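Local atomic coordinates of terminal oxygenase component of carbazole 1,9a-dioxygenase (Nocardioides aromaticivorans, PDB entry 3GCF), a protein that serves as the Rieske non-heme iron oxygenase component of carbazole 1,9a-dioxygenase and probably uses electrons passed through its [2Fe-2S] cluster to dioxygenate carbazole at a mononuclear iron. Residues P278-Y290 against Q297-E309. Sequence-based numbering, arbitrary orientation.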
loop_
_atom_site.group_PDB
_atom_site.type_symbol
_atom_site.label_atom_id
_atom_site.label_comp_id
_atom_site.label_asym_id
_atom_site.label_seq_id
_atom_site.Cartn_x
_atom_site.Cartn_y
_atom_site.Cartn_z
ATOM N N PRO A 278 -38.112 15.592 -9.031
ATOM C CA PRO A 278 -38.243 14.415 -8.164
ATOM C C PRO A 278 -37.323 13.311 -8.692
ATOM O O PRO A 278 -36.907 13.348 -9.851
ATOM C CB PRO A 278 -39.714 14.055 -8.309
ATOM C CG PRO A 278 -39.960 14.324 -9.770
ATOM C CD PRO A 278 -39.199 15.628 -10.033
ATOM N N PHE A 279 -37.009 12.333 -7.852
ATOM C CA PHE A 279 -36.131 11.244 -8.263
ATOM C C PHE A 279 -36.019 10.271 -7.098
ATOM O O PHE A 279 -36.065 10.688 -5.945
ATOM C CB PHE A 279 -34.743 11.794 -8.601
ATOM C CG PHE A 279 -33.921 10.879 -9.457
ATOM C CD1 PHE A 279 -34.096 10.857 -10.838
ATOM C CD2 PHE A 279 -33.001 10.003 -8.879
ATOM C CE1 PHE A 279 -33.365 9.969 -11.638
ATOM C CE2 PHE A 279 -32.269 9.111 -9.667
ATOM C CZ PHE A 279 -32.450 9.092 -11.047
ATOM N N PRO A 280 -35.862 8.963 -7.378
ATOM C CA PRO A 280 -35.780 8.309 -8.693
ATOM C C PRO A 280 -37.148 8.015 -9.303
ATOM O O PRO A 280 -37.258 7.305 -10.308
ATOM C CB PRO A 280 -35.005 7.032 -8.388
ATOM C CG PRO A 280 -35.513 6.675 -7.022
ATOM C CD PRO A 280 -35.522 8.013 -6.300
ATOM N N ASP A 281 -38.188 8.568 -8.687
ATOM C CA ASP A 281 -39.562 8.382 -9.145
ATOM C C ASP A 281 -40.309 9.699 -8.926
ATOM O O ASP A 281 -39.923 10.503 -8.074
ATOM C CB ASP A 281 -40.230 7.266 -8.330
ATOM C CG ASP A 281 -41.612 6.904 -8.843
ATOM O OD1 ASP A 281 -41.700 6.171 -9.854
ATOM O OD2 ASP A 281 -42.613 7.359 -8.242
ATOM N N PRO A 282 -41.380 9.948 -9.696
ATOM C CA PRO A 282 -42.124 11.199 -9.510
ATOM C C PRO A 282 -42.599 11.405 -8.066
ATOM O O PRO A 282 -42.696 12.536 -7.595
ATOM C CB PRO A 282 -43.296 11.054 -10.480
ATOM C CG PRO A 282 -42.695 10.264 -11.603
ATOM C CD PRO A 282 -41.888 9.202 -10.862
ATOM N N THR A 283 -42.891 10.308 -7.371
ATOM C CA THR A 283 -43.380 10.379 -5.992
ATOM C C THR A 283 -42.280 10.501 -4.942
ATOM O O THR A 283 -42.549 10.385 -3.747
ATOM C CB THR A 283 -44.191 9.130 -5.620
ATOM O OG1 THR A 283 -43.331 7.985 -5.668
ATOM C CG2 THR A 283 -45.358 8.929 -6.586
ATOM N N LEU A 284 -41.049 10.745 -5.374
ATOM C CA LEU A 284 -39.944 10.837 -4.429
ATOM C C LEU A 284 -38.963 11.961 -4.720
ATOM O O LEU A 284 -38.885 12.464 -5.840
ATOM C CB LEU A 284 -39.156 9.520 -4.426
ATOM C CG LEU A 284 -39.875 8.228 -4.036
ATOM C CD1 LEU A 284 -38.985 7.036 -4.361
ATOM C CD2 LEU A 284 -40.219 8.263 -2.554
ATOM N N ILE A 285 -38.212 12.340 -3.694
ATOM C CA ILE A 285 -37.171 13.342 -3.827
ATOM C C ILE A 285 -35.899 12.658 -3.309
ATOM O O ILE A 285 -35.941 11.947 -2.303
ATOM C CB ILE A 285 -37.481 14.603 -2.993
ATOM C CG1 ILE A 285 -38.625 15.380 -3.652
ATOM C CG2 ILE A 285 -36.231 15.487 -2.880
ATOM C CD1 ILE A 285 -39.010 16.656 -2.917
ATOM N N GLN A 286 -34.784 12.847 -4.009
ATOM C CA GLN A 286 -33.522 12.231 -3.606
ATOM C C GLN A 286 -32.498 13.236 -3.098
ATOM O O GLN A 286 -32.203 14.229 -3.756
ATOM C CB GLN A 286 -32.907 11.436 -4.767
ATOM C CG GLN A 286 -31.643 10.652 -4.377
ATOM C CD GLN A 286 -31.291 9.549 -5.375
ATOM O OE1 GLN A 286 -32.172 8.838 -5.865
ATOM N NE2 GLN A 286 -29.999 9.391 -5.661
ATOM N N TYR A 287 -31.955 12.961 -1.918
ATOM C CA TYR A 287 -30.951 13.824 -1.316
ATOM C C TYR A 287 -29.643 13.049 -1.271
ATOM O O TYR A 287 -29.642 11.827 -1.108
ATOM C CB TYR A 287 -31.361 14.206 0.111
ATOM C CG TYR A 287 -32.610 15.057 0.198
ATOM C CD1 TYR A 287 -32.571 16.425 -0.087
ATOM C CD2 TYR A 287 -33.837 14.493 0.555
ATOM C CE1 TYR A 287 -33.732 17.217 -0.016
ATOM C CE2 TYR A 287 -35.003 15.273 0.629
ATOM C CZ TYR A 287 -34.940 16.631 0.343
ATOM O OH TYR A 287 -36.085 17.396 0.412
ATOM N N GLU A 288 -28.528 13.753 -1.423
ATOM C CA GLU A 288 -27.231 13.108 -1.373
ATOM C C GLU A 288 -26.252 13.949 -0.578
ATOM O O GLU A 288 -26.228 15.179 -0.699
ATOM C CB GLU A 288 -26.680 12.876 -2.786
ATOM C CG GLU A 288 -27.611 12.088 -3.704
ATOM C CD GLU A 288 -26.898 11.506 -4.914
ATOM O OE1 GLU A 288 -25.910 12.108 -5.390
ATOM O OE2 GLU A 288 -27.338 10.444 -5.398
ATOM N N PHE A 289 -25.463 13.277 0.256
ATOM C CA PHE A 289 -24.443 13.938 1.064
ATOM C C PHE A 289 -23.119 13.282 0.687
ATOM O O PHE A 289 -23.086 12.106 0.314
ATOM C CB PHE A 289 -24.697 13.740 2.560
ATOM C CG PHE A 289 -26.019 14.276 3.038
ATOM C CD1 PHE A 289 -27.206 13.611 2.746
ATOM C CD2 PHE A 289 -26.075 15.431 3.810
ATOM C CE1 PHE A 289 -28.429 14.089 3.222
ATOM C CE2 PHE A 289 -27.293 15.916 4.290
ATOM C CZ PHE A 289 -28.470 15.244 3.997
ATOM N N TYR A 290 -22.035 14.040 0.779
ATOM C CA TYR A 290 -20.720 13.522 0.432
ATOM C C TYR A 290 -19.755 13.970 1.521
ATOM O O TYR A 290 -18.910 14.829 1.307
ATOM C CB TYR A 290 -20.296 14.071 -0.937
ATOM C CG TYR A 290 -21.420 14.097 -1.968
ATOM C CD1 TYR A 290 -22.343 15.140 -1.993
ATOM C CD2 TYR A 290 -21.560 13.075 -2.913
ATOM C CE1 TYR A 290 -23.379 15.175 -2.934
ATOM C CE2 TYR A 290 -22.593 13.095 -3.859
ATOM C CZ TYR A 290 -23.499 14.154 -3.864
ATOM O OH TYR A 290 -24.510 14.203 -4.804
ATOM N N GLN A 297 -11.210 10.166 0.403
ATOM C CA GLN A 297 -12.393 9.329 0.569
ATOM C C GLN A 297 -13.578 10.096 1.137
ATOM O O GLN A 297 -13.402 11.104 1.819
ATOM C CB GLN A 297 -12.064 8.159 1.505
ATOM C CG GLN A 297 -10.836 7.353 1.102
ATOM C CD GLN A 297 -10.348 6.420 2.210
ATOM O OE1 GLN A 297 -9.962 6.868 3.289
ATOM N NE2 GLN A 297 -10.365 5.120 1.941
ATOM N N HIS A 298 -14.789 9.630 0.840
ATOM C CA HIS A 298 -15.973 10.269 1.392
ATOM C C HIS A 298 -17.084 9.265 1.610
ATOM O O HIS A 298 -17.065 8.169 1.047
ATOM C CB HIS A 298 -16.472 11.440 0.517
ATOM C CG HIS A 298 -17.039 11.036 -0.809
ATOM N ND1 HIS A 298 -16.258 10.843 -1.928
ATOM C CD2 HIS A 298 -18.320 10.859 -1.212
ATOM C CE1 HIS A 298 -17.031 10.572 -2.965
ATOM N NE2 HIS A 298 -18.288 10.576 -2.558
ATOM N N GLU A 299 -18.039 9.639 2.455
ATOM C CA GLU A 299 -19.170 8.774 2.746
ATOM C C GLU A 299 -20.343 9.315 1.945
ATOM O O GLU A 299 -20.778 10.455 2.140
ATOM C CB GLU A 299 -19.503 8.791 4.237
ATOM C CG GLU A 299 -20.544 7.752 4.636
ATOM C CD GLU A 299 -19.997 6.326 4.638
ATOM O OE1 GLU A 299 -18.817 6.128 4.279
ATOM O OE2 GLU A 299 -20.752 5.399 5.003
ATOM N N TYR A 300 -20.838 8.485 1.039
ATOM C CA TYR A 300 -21.940 8.843 0.162
ATOM C C TYR A 300 -23.274 8.413 0.767
ATOM O O TYR A 300 -23.527 7.225 0.935
ATOM C CB TYR A 300 -21.691 8.170 -1.193
ATOM C CG TYR A 300 -22.784 8.259 -2.237
ATOM C CD1 TYR A 300 -23.514 9.433 -2.437
ATOM C CD2 TYR A 300 -23.039 7.173 -3.081
ATOM C CE1 TYR A 300 -24.473 9.519 -3.457
ATOM C CE2 TYR A 300 -23.985 7.246 -4.097
ATOM C CZ TYR A 300 -24.699 8.417 -4.283
ATOM O OH TYR A 300 -25.631 8.469 -5.296
ATOM N N PHE A 301 -24.109 9.390 1.120
ATOM C CA PHE A 301 -25.433 9.116 1.682
ATOM C C PHE A 301 -26.473 9.350 0.592
ATOM O O PHE A 301 -26.402 10.335 -0.139
ATOM C CB PHE A 301 -25.779 10.069 2.842
ATOM C CG PHE A 301 -25.020 9.814 4.122
ATOM C CD1 PHE A 301 -23.667 10.126 4.227
ATOM C CD2 PHE A 301 -25.681 9.315 5.245
ATOM C CE1 PHE A 301 -22.980 9.950 5.434
ATOM C CE2 PHE A 301 -25.006 9.131 6.464
ATOM C CZ PHE A 301 -23.650 9.452 6.559
ATOM N N GLN A 302 -27.438 8.446 0.487
ATOM C CA GLN A 302 -28.519 8.591 -0.471
ATOM C C GLN A 302 -29.772 8.492 0.381
ATOM O O GLN A 302 -29.981 7.478 1.035
ATOM C CB GLN A 302 -28.507 7.459 -1.491
ATOM C CG GLN A 302 -27.337 7.480 -2.443
ATOM C CD GLN A 302 -27.153 6.149 -3.124
ATOM O OE1 GLN A 302 -26.750 5.172 -2.496
ATOM N NE2 GLN A 302 -27.461 6.094 -4.413
ATOM N N VAL A 303 -30.597 9.535 0.382
ATOM C CA VAL A 303 -31.811 9.532 1.193
ATOM C C VAL A 303 -33.029 9.893 0.362
ATOM O O VAL A 303 -33.072 10.944 -0.282
ATOM C CB VAL A 303 -31.703 10.532 2.370
ATOM C CG1 VAL A 303 -32.835 10.293 3.365
ATOM C CG2 VAL A 303 -30.355 10.386 3.058
ATOM N N LEU A 304 -34.022 9.013 0.381
ATOM C CA LEU A 304 -35.243 9.228 -0.378
ATOM C C LEU A 304 -36.346 9.776 0.518
ATOM O O LEU A 304 -36.554 9.294 1.631
ATOM C CB LEU A 304 -35.680 7.915 -1.032
ATOM C CG LEU A 304 -34.646 7.314 -1.996
ATOM C CD1 LEU A 304 -35.238 6.092 -2.680
ATOM C CD2 LEU A 304 -34.227 8.348 -3.035
ATOM N N GLN A 305 -37.044 10.793 0.022
ATOM C CA GLN A 305 -38.116 11.442 0.766
ATOM C C GLN A 305 -39.477 11.254 0.113
ATOM O O GLN A 305 -39.671 11.573 -1.060
ATOM C CB GLN A 305 -37.822 12.933 0.899
ATOM C CG GLN A 305 -38.930 13.746 1.552
ATOM C CD GLN A 305 -38.553 15.210 1.671
ATOM O OE1 GLN A 305 -38.196 15.844 0.682
ATOM N NE2 GLN A 305 -38.623 15.749 2.879
ATOM N N ARG A 306 -40.420 10.745 0.896
ATOM C CA ARG A 306 -41.774 10.499 0.430
ATOM C C ARG A 306 -42.788 11.244 1.300
ATOM O O ARG A 306 -42.705 11.217 2.525
ATOM C CB ARG A 306 -42.057 8.996 0.482
ATOM C CG ARG A 306 -43.528 8.616 0.388
ATOM C CD ARG A 306 -44.129 9.020 -0.941
ATOM N NE ARG A 306 -43.599 8.247 -2.059
ATOM C CZ ARG A 306 -43.839 6.952 -2.255
ATOM N NH1 ARG A 306 -44.599 6.285 -1.398
ATOM N NH2 ARG A 306 -43.340 6.328 -3.318
ATOM N N LYS A 307 -43.740 11.913 0.665
ATOM C CA LYS A 307 -44.774 12.627 1.408
ATOM C C LYS A 307 -45.720 11.563 1.966
ATOM O O LYS A 307 -46.098 10.631 1.254
ATOM C CB LYS A 307 -45.533 13.582 0.477
ATOM C CG LYS A 307 -46.479 14.538 1.195
ATOM C CD LYS A 307 -47.099 15.545 0.232
ATOM C CE LYS A 307 -48.034 16.501 0.966
ATOM N NZ LYS A 307 -48.666 17.513 0.062
ATOM N N VAL A 308 -46.085 11.687 3.238
ATOM C CA VAL A 308 -46.979 10.722 3.872
ATOM C C VAL A 308 -48.092 11.409 4.659
ATOM O O VAL A 308 -47.929 12.532 5.131
ATOM C CB VAL A 308 -46.211 9.790 4.837
ATOM C CG1 VAL A 308 -45.166 8.997 4.076
ATOM C CG2 VAL A 308 -45.562 10.609 5.945
ATOM N N GLU A 309 -49.220 10.722 4.802
ATOM C CA GLU A 309 -50.365 11.265 5.525
ATOM C C GLU A 309 -50.631 10.538 6.836
ATOM O O GLU A 309 -51.445 10.985 7.643
ATOM C CB GLU A 309 -51.618 11.203 4.647
ATOM C CG GLU A 309 -51.739 12.337 3.637
ATOM C CD GLU A 309 -50.475 12.540 2.824
ATOM O OE1 GLU A 309 -49.973 11.549 2.247
ATOM O OE2 GLU A 309 -49.985 13.694 2.761
HETATM O O HOH W 1 -43.841 12.317 -2.297
#
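Strands 285-290 and 298-307 form an antiparallel hairpin in the main sheet of the catalytic domain, beside the mononuclear iron site. Ile-285, Tyr-287 and Phe-289 face Gln-305, Val-303 and Phe-301 as hydrogen-bonded pairs. Tyr-287 N meets Val-303 O at 2.8 Å.

The face carrying Gln-286, Glu-288 and Tyr-300 turns toward the iron. The Glu-288 carboxylate lies at the edge of the Tyr-300 ring, the two planes 83° apart. Tyr-300 OH donates to Glu-288 OE2 at 2.6 Å, from well above the carboxylate plane. Gln-286 NE2 reaches the same Glu-288 OE2 at 2.9 Å from the opposite face. Tyr-290 OH takes the anti lone pair of Glu-288 OE1 at 2.6 Å. With an alanine in place of Glu-288, the Tyr-290 and Tyr-300 hydroxyls and Gln-286 NE2 would probably lose this common partner and be less firmly held.

On the other face, Tyr-287 OH donates to Gln-305 OE1 at 2.6 Å. With chi1 at 175° and the chain extended beyond CG, the Gln-305 amide ends at the edge of the Tyr-287 ring.

At the type I turn from Asp-281 to Leu-284, Arg-306 NE donates a hydrogen bond to Thr-283 O at 2.9 Å, and Arg-306 NH2 donates one to Thr-283 OG1. Arg-306 NH2 also forms a salt bridge to Glu-320.

The side chain of Tyr-300 is about 6 Å from the bound iron(II) ion. Three bonds thus fix both oxygens of the buried Glu-288, which in turn helps position the Tyr-300 hydroxyl.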